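Cycle Inhibiting Factor (Yersinia pseudotuberculosis, PDB 4F8C) probably acts as a papain-like deamidase on ubiquitin-family proteins of the host, as other Cif effectors do, and thereby arrests the host cell cycle. Local coordinates at residues 49-54 against 98-103; 148-153 against 258-263; 187-192 against 232-237. The protein carries 1 engineered substitution. All blocks are in the same frame, centred on the assembly; numbering follows the deposited sequence.

Interaction 1 of 3, residues 49-54 against 98-103; sequences LLNSDD and RIIEPV
Asn51, the first residue past the end of helix 44-50, faces Pro102 in the loop 98-103 with their CA atoms 6.2 Å apart. Its side-chain amide reaches across: ND2 donates to the backbone O of Ile100 at 3.0 Å, fairly straight (156° at the hydrogen). The acceptor lies close to the plane of the amide, but the donor stands well above the plane of the Ile100 carbonyl. A second, weak bond runs from ND2 to the backbone O of Asn47, and the side chain of Asn47 in turn accepts from Ile100 N, so Ile100 is held through both N and O by asparagines at the end of helix 44-50. The other branch of the amide, Asn51 OD1, sits 3.4 Å from Pro102 CB, while Ile100 CG2 packs beside the same group. The loop leads straight into helix 104-116, probably the central helix of a papain-like fold, and Val103 is the N-cap of that helix. Backbone atoms of Glu101 and Val103 hydrogen-bond to a chain of another protein, so the loop also forms part of the interface with that chain. Leu50 turns CG away from its backbone N (chi1 167°), which brings CD2 to 3.5 Å from Pro102 CD, the two side chains meeting nearly at right angles. Phe36 and Ser40 of helix 28-40 also touch Leu50, and Thr107 of helix 104-116 packs on the pyrrolidine ring of Pro102.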
loop_
_atom_site.group_PDB
_atom_site.type_symbol
_atom_site.label_atom_id
_atom_site.label_comp_id
_atom_site.label_asym_id
_atom_site.label_seq_id
_atom_site.Cartn_x
_atom_site.Cartn_y
_atom_site.Cartn_z
ATOM N N LEU A 49 0.143 10.745 9.084
ATOM C CA LEU A 49 0.933 10.901 7.863
ATOM C C LEU A 49 1.100 9.561 7.158
ATOM O O LEU A 49 1.019 9.486 5.921
ATOM C CB LEU A 49 2.353 11.438 8.157
ATOM C CG LEU A 49 2.356 12.935 8.549
ATOM C CD1 LEU A 49 3.813 13.444 8.768
ATOM C CD2 LEU A 49 1.652 13.858 7.527
ATOM N N LEU A 50 1.389 8.500 7.906
ATOM C CA LEU A 50 1.609 7.165 7.276
ATOM C C LEU A 50 0.328 6.711 6.522
ATOM O O LEU A 50 0.387 6.188 5.397
ATOM C CB LEU A 50 1.919 6.176 8.423
ATOM C CG LEU A 50 1.894 4.662 8.130
ATOM C CD1 LEU A 50 2.870 4.398 6.955
ATOM C CD2 LEU A 50 2.195 3.854 9.404
ATOM N N ASN A 51 -0.809 6.997 7.115
ATOM C CA ASN A 51 -2.116 6.573 6.583
ATOM C C ASN A 51 -2.831 7.627 5.712
ATOM O O ASN A 51 -4.017 7.458 5.403
ATOM C CB ASN A 51 -2.984 6.208 7.781
ATOM C CG ASN A 51 -2.535 4.922 8.399
ATOM O OD1 ASN A 51 -2.602 3.849 7.766
ATOM N ND2 ASN A 51 -2.031 4.998 9.636
ATOM N N SER A 52 -2.146 8.727 5.361
ATOM C CA SER A 52 -2.773 9.801 4.627
ATOM C C SER A 52 -3.188 9.425 3.202
ATOM O O SER A 52 -2.546 8.645 2.528
ATOM C CB SER A 52 -1.948 11.086 4.641
ATOM O OG SER A 52 -0.724 10.841 3.961
ATOM N N ASP A 53 -4.298 10.017 2.746
ATOM C CA ASP A 53 -4.684 9.811 1.376
ATOM C C ASP A 53 -4.909 11.110 0.590
ATOM O O ASP A 53 -5.544 11.076 -0.497
ATOM C CB ASP A 53 -5.954 8.907 1.295
ATOM C CG ASP A 53 -7.091 9.424 2.149
ATOM O OD1 ASP A 53 -7.040 10.591 2.595
ATOM O OD2 ASP A 53 -8.020 8.649 2.449
ATOM N N ASP A 54 -4.395 12.237 1.084
ATOM C CA ASP A 54 -4.442 13.502 0.277
ATOM C C ASP A 54 -3.220 13.537 -0.640
ATOM O O ASP A 54 -2.236 14.269 -0.390
ATOM C CB ASP A 54 -4.604 14.755 1.174
ATOM C CG ASP A 54 -3.485 14.902 2.263
ATOM O OD1 ASP A 54 -2.826 13.903 2.722
ATOM O OD2 ASP A 54 -3.313 16.035 2.719
ATOM N N ARG A 98 -6.160 6.674 17.743
ATOM C CA ARG A 98 -5.650 5.299 17.840
ATOM C C ARG A 98 -4.631 5.097 16.743
ATOM O O ARG A 98 -4.965 5.433 15.612
ATOM C CB ARG A 98 -6.777 4.365 17.453
ATOM C CG ARG A 98 -7.559 3.779 18.626
ATOM C CD ARG A 98 -8.365 2.583 18.113
ATOM N NE ARG A 98 -9.553 3.001 17.381
ATOM C CZ ARG A 98 -10.368 2.160 16.758
ATOM N NH1 ARG A 98 -10.111 0.859 16.726
ATOM N NH2 ARG A 98 -11.421 2.623 16.132
ATOM N N ILE A 99 -3.473 4.478 17.023
ATOM C CA ILE A 99 -2.514 4.152 15.981
ATOM C C ILE A 99 -3.204 3.167 15.025
ATOM O O ILE A 99 -3.743 2.148 15.443
ATOM C CB ILE A 99 -1.199 3.477 16.597
ATOM C CG1 ILE A 99 -0.464 4.473 17.551
ATOM C CG2 ILE A 99 -0.224 2.960 15.478
ATOM C CD1 ILE A 99 0.104 5.775 16.855
ATOM N N ILE A 100 -3.121 3.450 13.746
ATOM C CA ILE A 100 -3.702 2.590 12.716
ATOM C C ILE A 100 -2.553 1.951 11.942
ATOM O O ILE A 100 -1.656 2.657 11.511
ATOM C CB ILE A 100 -4.494 3.440 11.777
ATOM C CG1 ILE A 100 -5.636 4.194 12.527
ATOM C CG2 ILE A 100 -5.029 2.645 10.444
ATOM C CD1 ILE A 100 -6.697 3.351 12.924
ATOM N N GLU A 101 -2.588 0.637 11.759
ATOM C CA GLU A 101 -1.530 -0.061 10.976
ATOM C C GLU A 101 -2.012 -0.168 9.516
ATOM O O GLU A 101 -3.062 -0.792 9.293
ATOM C CB GLU A 101 -1.429 -1.466 11.535
ATOM C CG GLU A 101 -0.817 -1.542 12.927
ATOM C CD GLU A 101 0.666 -1.081 12.827
ATOM O OE1 GLU A 101 1.279 -1.111 11.722
ATOM O OE2 GLU A 101 1.209 -0.692 13.856
ATOM N N PRO A 102 -1.268 0.394 8.553
ATOM C CA PRO A 102 -1.686 0.398 7.150
ATOM C C PRO A 102 -1.552 -0.975 6.511
ATOM O O PRO A 102 -0.646 -1.731 6.811
ATOM C CB PRO A 102 -0.709 1.375 6.456
ATOM C CG PRO A 102 0.544 1.315 7.439
ATOM C CD PRO A 102 -0.007 1.145 8.773
ATOM N N VAL A 103 -2.470 -1.274 5.593
ATOM C CA VAL A 103 -2.302 -2.388 4.668
ATOM C C VAL A 103 -1.267 -2.049 3.578
ATOM O O VAL A 103 -0.682 -0.918 3.515
ATOM C CB VAL A 103 -3.677 -2.716 4.000
ATOM C CG1 VAL A 103 -4.713 -3.058 5.163
ATOM C CG2 VAL A 103 -4.135 -1.518 3.156
#

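Interaction 2 of 3, residues 148-153 against 258-263; sequences NFILRV and FEYDLK
The Tyr260 ring carries the CB of Asn148 over the centre of one face, a CH-pi contact with CB 3.3 Å from the ring centroid and 10° off its normal. At the edge of the same ring, near its plane, lie the backbone atoms of the neighbouring strand: Phe149 O is 3.2 Å from Tyr260 CE2, and Ile150 N is close by. The Phe258 ring likewise has Ile150 O at its edge. Strand 253-260 is the outermost strand here, pairing antiparallel with strand 148-155 in a sheet that helix 104-116 covers on the face of Ile150, Phe258 and Tyr260, consistent with the helix-on-sheet core of papain-like folds. Phe115 of that helix meets the Tyr260 ring edge-to-face, and Met112 and Leu116 pack on Phe258. Ile150 and Phe258 form a hydrogen-bonded pair: Ile150 N to Phe258 O and Phe258 N to Ile150 O both measure 2.8 Å. Phe149 and Glu259, the non-hydrogen-bonded pair next along, turn to the other face, where Phe149 CE1 lies 4.0 Å from Glu259 CB. A chi1 of 77° sets the Tyr260 ring between its own backbone N and carbonyl carbon and turns an edge of it to the backbone of Phe149 and Ile150, beneath Asn148 CB; Asp165 takes a hydrogen bond from its hydroxyl. Tyr260 N donates to Asn148 O at 2.8 Å, and Asn148 ND2 reaches Tyr260 O at 3.3 Å, while its OD1 accepts from Ala168 N. Glu259 OE1 is salt-bridged to Lys147. A water fills in for the direct backbone bond, accepting from Asn148 N and donating to Glu259 OE2 and, at 2.7 Å, to Tyr260 O.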
loop_
_atom_site.group_PDB
_atom_site.type_symbol
_atom_site.label_atom_id
_atom_site.label_comp_id
_atom_site.label_asym_id
_atom_site.label_seq_id
_atom_site.Cartn_x
_atom_site.Cartn_y
_atom_site.Cartn_z
ATOM N N ASN A 148 20.470 6.312 -7.383
ATOM C CA ASN A 148 19.482 5.524 -6.566
ATOM C C ASN A 148 18.156 5.412 -7.289
ATOM O O ASN A 148 17.728 6.404 -7.919
ATOM C CB ASN A 148 19.187 6.281 -5.316
ATOM C CG ASN A 148 20.425 6.682 -4.583
ATOM O OD1 ASN A 148 21.225 5.834 -4.215
ATOM N ND2 ASN A 148 20.565 7.983 -4.325
ATOM N N PHE A 149 17.533 4.228 -7.216
ATOM C CA PHE A 149 16.197 3.988 -7.753
ATOM C C PHE A 149 15.285 3.374 -6.701
ATOM O O PHE A 149 15.760 2.734 -5.748
ATOM C CB PHE A 149 16.254 3.044 -8.957
ATOM C CG PHE A 149 17.042 3.611 -10.062
ATOM C CD1 PHE A 149 16.414 4.430 -11.013
ATOM C CD2 PHE A 149 18.442 3.467 -10.059
ATOM C CE1 PHE A 149 17.181 5.069 -12.028
ATOM C CE2 PHE A 149 19.213 4.121 -11.039
ATOM C CZ PHE A 149 18.587 4.879 -12.041
ATOM N N ILE A 150 13.980 3.541 -6.935
ATOM C CA ILE A 150 12.975 2.997 -6.078
ATOM C C ILE A 150 11.764 2.560 -6.963
ATOM O O ILE A 150 11.315 3.313 -7.892
ATOM C CB ILE A 150 12.616 4.023 -4.986
ATOM C CG1 ILE A 150 11.613 3.370 -4.056
ATOM C CG2 ILE A 150 12.036 5.372 -5.592
ATOM C CD1 ILE A 150 11.361 4.201 -2.849
ATOM N N LEU A 151 11.319 1.346 -6.730
ATOM C CA LEU A 151 10.266 0.738 -7.505
ATOM C C LEU A 151 9.057 0.468 -6.631
ATOM O O LEU A 151 9.167 -0.218 -5.619
ATOM C CB LEU A 151 10.775 -0.566 -8.046
ATOM C CG LEU A 151 9.813 -1.529 -8.735
ATOM C CD1 LEU A 151 9.356 -0.968 -10.087
ATOM C CD2 LEU A 151 10.505 -2.881 -8.935
ATOM N N ARG A 152 7.878 0.939 -7.055
ATOM C CA ARG A 152 6.648 0.546 -6.387
ATOM C C ARG A 152 6.019 -0.607 -7.167
ATOM O O ARG A 152 5.903 -0.515 -8.400
ATOM C CB ARG A 152 5.684 1.740 -6.386
ATOM C CG ARG A 152 4.534 1.561 -5.362
ATOM C CD ARG A 152 3.306 2.533 -5.699
ATOM N NE ARG A 152 2.182 2.234 -4.797
ATOM C CZ ARG A 152 1.394 1.169 -4.889
ATOM N NH1 ARG A 152 1.620 0.279 -5.853
ATOM N NH2 ARG A 152 0.362 0.985 -4.023
ATOM N N VAL A 153 5.594 -1.665 -6.488
ATOM C CA VAL A 153 4.958 -2.824 -7.162
ATOM C C VAL A 153 3.582 -3.084 -6.669
ATOM O O VAL A 153 3.395 -3.071 -5.476
ATOM C CB VAL A 153 5.773 -4.123 -6.862
ATOM C CG1 VAL A 153 5.133 -5.345 -7.537
ATOM C CG2 VAL A 153 7.236 -3.888 -7.244
ATOM N N PHE A 258 11.336 4.903 -10.207
ATOM C CA PHE A 258 11.816 6.238 -10.148
ATOM C C PHE A 258 13.258 6.300 -9.763
ATOM O O PHE A 258 13.707 5.527 -8.923
ATOM C CB PHE A 258 11.059 7.048 -9.079
ATOM C CG PHE A 258 9.587 7.314 -9.467
ATOM C CD1 PHE A 258 8.614 6.381 -9.158
ATOM C CD2 PHE A 258 9.230 8.510 -10.046
ATOM C CE1 PHE A 258 7.256 6.618 -9.420
ATOM C CE2 PHE A 258 7.883 8.770 -10.351
ATOM C CZ PHE A 258 6.912 7.800 -10.055
ATOM N N GLU A 259 13.934 7.308 -10.291
ATOM C CA GLU A 259 15.182 7.741 -9.692
ATOM C C GLU A 259 14.921 8.529 -8.415
ATOM O O GLU A 259 13.981 9.322 -8.339
ATOM C CB GLU A 259 16.023 8.605 -10.655
ATOM C CG GLU A 259 17.474 8.819 -10.064
ATOM C CD GLU A 259 18.424 9.745 -10.864
ATOM O OE1 GLU A 259 18.044 10.190 -11.965
ATOM O OE2 GLU A 259 19.567 9.999 -10.362
ATOM N N TYR A 260 15.767 8.341 -7.392
ATOM C CA TYR A 260 15.695 9.239 -6.258
ATOM C C TYR A 260 16.973 9.857 -5.738
ATOM O O TYR A 260 18.094 9.338 -5.983
ATOM C CB TYR A 260 14.950 8.567 -5.091
ATOM C CG TYR A 260 15.756 7.536 -4.286
ATOM C CD1 TYR A 260 16.543 7.931 -3.189
ATOM C CD2 TYR A 260 15.649 6.183 -4.573
ATOM C CE1 TYR A 260 17.239 6.960 -2.400
ATOM C CE2 TYR A 260 16.350 5.192 -3.798
ATOM C CZ TYR A 260 17.147 5.617 -2.719
ATOM O OH TYR A 260 17.807 4.673 -1.900
ATOM N N ASP A 261 16.841 10.983 -5.055
ATOM C CA ASP A 261 18.011 11.614 -4.471
ATOM C C ASP A 261 17.940 11.484 -2.917
ATOM O O ASP A 261 17.000 11.935 -2.233
ATOM C CB ASP A 261 18.299 13.038 -5.069
ATOM C CG ASP A 261 18.969 12.990 -6.537
ATOM O OD1 ASP A 261 18.457 12.321 -7.477
ATOM O OD2 ASP A 261 20.030 13.635 -6.761
ATOM N N LEU A 262 18.968 10.833 -2.375
ATOM C CA LEU A 262 18.990 10.416 -0.955
ATOM C C LEU A 262 18.755 11.633 -0.079
ATOM O O LEU A 262 18.071 11.548 0.943
ATOM C CB LEU A 262 20.340 9.709 -0.620
ATOM C CG LEU A 262 20.532 9.457 0.881
ATOM C CD1 LEU A 262 19.430 8.472 1.366
ATOM C CD2 LEU A 262 22.004 8.923 1.044
ATOM N N LYS A 263 19.312 12.774 -0.482
ATOM C CA LYS A 263 19.164 13.992 0.339
ATOM C C LYS A 263 17.688 14.507 0.404
ATOM O O LYS A 263 17.301 15.201 1.327
ATOM C CB LYS A 263 20.141 15.072 -0.169
ATOM C CG LYS A 263 21.588 14.771 0.234
ATOM C CD LYS A 263 21.808 15.246 1.660
ATOM C CE LYS A 263 22.991 14.556 2.235
ATOM N NZ LYS A 263 22.993 14.803 3.658
HETATM O O HOH W 1 20.090 9.152 -7.725
#

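Interaction 3 of 3, residues 187-192 against 232-237; sequences VTREVR and DVDGNV
The NE edge of the Arg189 guanidinium lies against the carboxylate of Asp232. NE donates to Asp232 OD1 at 2.8 Å and NH2 to Asp232 OD2 at 3.1 Å, both bonds nearly straight and both meeting a syn lone pair; the two flat groups are only 22° from coplanar. NH2 also bonds to Asp234 OD2 at 2.7 Å, in the guanidinium plane but from above that carboxylate, whose plane is turned by 45°. Two acidic groups therefore share one guanidinium, which probably helps keep both ionised. Over one of its faces lies Val233 CG1, 3.6 Å from Arg189 NH2, while Val191 CG2 packs more loosely against Val233 CB. The acidic groups are brought together by a type I beta turn, Asp232 to Gly235, that follows helix 224-231 and closes with Gly235 N donating to Asp232 O. There Asp232 OD2 makes an Asx turn, accepting a bent bond from Asp234 N, and takes a straight one at 2.8 Å from Asn236 N just past the turn; both donors stand above the carboxylate plane. With Arg189 that makes three donors on one oxygen, which fixes the rotation of the carboxylate. In Arg189, chi1 of 52° directs the chain at Asp232 and the run from CG to NE is extended, carrying the guanidinium across to the turn 232-235. A water accepts from Arg189 N and donates to Asp232 OD1, tying the arginine's backbone to the same acid. Farther out, Met239 packs on both Arg189 and Asp232, Trp196 of helix 193-199 touches Val191 and Val233, and Lys200 donates to Asp232 O.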
loop_
_atom_site.group_PDB
_atom_site.type_symbol
_atom_site.label_atom_id
_atom_site.label_comp_id
_atom_site.label_asym_id
_atom_site.label_seq_id
_atom_site.Cartn_x
_atom_site.Cartn_y
_atom_site.Cartn_z
ATOM N N VAL A 187 -1.446 -15.288 0.007
ATOM C CA VAL A 187 -0.421 -16.356 0.158
ATOM C C VAL A 187 0.472 -15.953 1.348
ATOM O O VAL A 187 0.815 -16.763 2.207
ATOM C CB VAL A 187 0.410 -16.400 -1.099
ATOM C CG1 VAL A 187 1.700 -17.313 -0.933
ATOM C CG2 VAL A 187 -0.428 -16.849 -2.331
ATOM N N THR A 188 0.816 -14.682 1.419
ATOM C CA THR A 188 1.596 -14.172 2.593
ATOM C C THR A 188 0.734 -13.860 3.819
ATOM O O THR A 188 -0.473 -13.580 3.722
ATOM C CB THR A 188 2.350 -12.914 2.195
ATOM O OG1 THR A 188 1.481 -12.010 1.438
ATOM C CG2 THR A 188 3.504 -13.297 1.304
ATOM N N ARG A 189 1.349 -13.845 4.992
ATOM C CA ARG A 189 0.600 -13.593 6.178
ATOM C C ARG A 189 0.718 -12.086 6.536
ATOM O O ARG A 189 1.475 -11.319 5.887
ATOM C CB ARG A 189 1.077 -14.424 7.396
ATOM C CG ARG A 189 2.605 -14.315 7.662
ATOM C CD ARG A 189 2.962 -14.869 9.039
ATOM N NE ARG A 189 4.404 -15.143 9.097
ATOM C CZ ARG A 189 5.118 -15.151 10.222
ATOM N NH1 ARG A 189 4.539 -14.930 11.399
ATOM N NH2 ARG A 189 6.423 -15.436 10.187
ATOM N N GLU A 190 -0.036 -11.748 7.570
ATOM C CA GLU A 190 -0.129 -10.375 8.081
ATOM C C GLU A 190 1.225 -9.920 8.612
ATOM O O GLU A 190 1.901 -10.691 9.278
ATOM C CB GLU A 190 -1.147 -10.315 9.210
ATOM C CG GLU A 190 -1.232 -8.858 9.849
ATOM C CD GLU A 190 -1.971 -8.868 11.143
ATOM O OE1 GLU A 190 -1.322 -8.957 12.186
ATOM O OE2 GLU A 190 -3.218 -8.828 11.145
ATOM N N VAL A 191 1.630 -8.680 8.315
ATOM C CA VAL A 191 2.891 -8.141 8.894
ATOM C C VAL A 191 2.737 -6.608 9.009
ATOM O O VAL A 191 2.307 -5.929 8.083
ATOM C CB VAL A 191 4.209 -8.571 8.100
ATOM C CG1 VAL A 191 4.358 -7.830 6.729
ATOM C CG2 VAL A 191 5.427 -8.280 8.963
ATOM N N ARG A 192 3.075 -6.110 10.166
ATOM C CA ARG A 192 3.065 -4.701 10.433
ATOM C C ARG A 192 4.276 -4.036 9.807
ATOM O O ARG A 192 5.336 -4.617 9.814
ATOM C CB ARG A 192 3.112 -4.459 11.920
ATOM C CG ARG A 192 1.885 -4.788 12.689
ATOM C CD ARG A 192 2.136 -4.586 14.168
ATOM N NE ARG A 192 2.539 -3.216 14.419
ATOM C CZ ARG A 192 3.676 -2.807 14.976
ATOM N NH1 ARG A 192 4.599 -3.623 15.416
ATOM N NH2 ARG A 192 3.869 -1.530 15.115
ATOM N N ASP A 232 8.381 -13.248 3.811
ATOM C CA ASP A 232 7.949 -13.601 5.117
ATOM C C ASP A 232 8.927 -13.086 6.166
ATOM O O ASP A 232 10.142 -13.283 6.019
ATOM C CB ASP A 232 7.752 -15.128 5.273
ATOM C CG ASP A 232 7.149 -15.466 6.592
ATOM O OD1 ASP A 232 5.886 -15.332 6.778
ATOM O OD2 ASP A 232 7.928 -15.784 7.514
ATOM N N VAL A 233 8.408 -12.526 7.255
ATOM C CA VAL A 233 9.279 -11.859 8.256
ATOM C C VAL A 233 10.235 -12.859 8.981
ATOM O O VAL A 233 11.335 -12.464 9.405
ATOM C CB VAL A 233 8.478 -11.084 9.272
ATOM C CG1 VAL A 233 7.679 -12.042 10.289
ATOM C CG2 VAL A 233 9.431 -10.085 10.025
ATOM N N ASP A 234 9.819 -14.125 9.119
ATOM C CA ASP A 234 10.721 -15.236 9.607
ATOM C C ASP A 234 11.282 -16.159 8.530
ATOM O O ASP A 234 11.892 -17.192 8.861
ATOM C CB ASP A 234 9.965 -16.106 10.587
ATOM C CG ASP A 234 9.470 -15.312 11.778
ATOM O OD1 ASP A 234 10.239 -14.467 12.329
ATOM O OD2 ASP A 234 8.307 -15.474 12.137
ATOM N N GLY A 235 11.058 -15.826 7.259
ATOM C CA GLY A 235 11.448 -16.683 6.136
ATOM C C GLY A 235 10.750 -18.039 6.312
ATOM O O GLY A 235 11.300 -19.090 5.947
ATOM N N ASN A 236 9.547 -18.045 6.893
ATOM C CA ASN A 236 8.939 -19.324 7.262
ATOM C C ASN A 236 7.924 -19.832 6.231
ATOM O O ASN A 236 6.779 -19.419 6.252
ATOM C CB ASN A 236 8.289 -19.206 8.641
ATOM C CG ASN A 236 7.872 -20.570 9.207
ATOM O OD1 ASN A 236 7.852 -21.584 8.495
ATOM N ND2 ASN A 236 7.513 -20.584 10.456
ATOM N N VAL A 237 8.328 -20.728 5.323
ATOM C CA VAL A 237 7.400 -21.202 4.296
ATOM C C VAL A 237 6.082 -21.774 4.863
ATOM O O VAL A 237 5.030 -21.657 4.222
ATOM C CB VAL A 237 8.107 -22.160 3.246
ATOM C CG1 VAL A 237 8.429 -23.508 3.906
ATOM C CG2 VAL A 237 7.181 -22.431 2.071
HETATM O O HOH W 2 4.259 -14.272 4.724
#

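Along the chain interaction 1 is complete before either of the others begins, and both segments of interaction 3 fall between the two strands paired in interaction 2. Their centres lie about 21 to 25 Å apart. Interactions 1 and 2 are on opposite sides of the chain's centre, yet helix 104-116 connects them: the loop 98-103 runs into its start, while its body covers the sheet at 148-153 and 258-260. Interactions 1 and 3 touch through a salt bridge, Glu101 OE2 to Arg192 NE at 2.9 Å. Residues of both come within reach of a chain of another protein, so these loops help form the surface facing it, whereas interaction 2 belongs mainly to the core sheet.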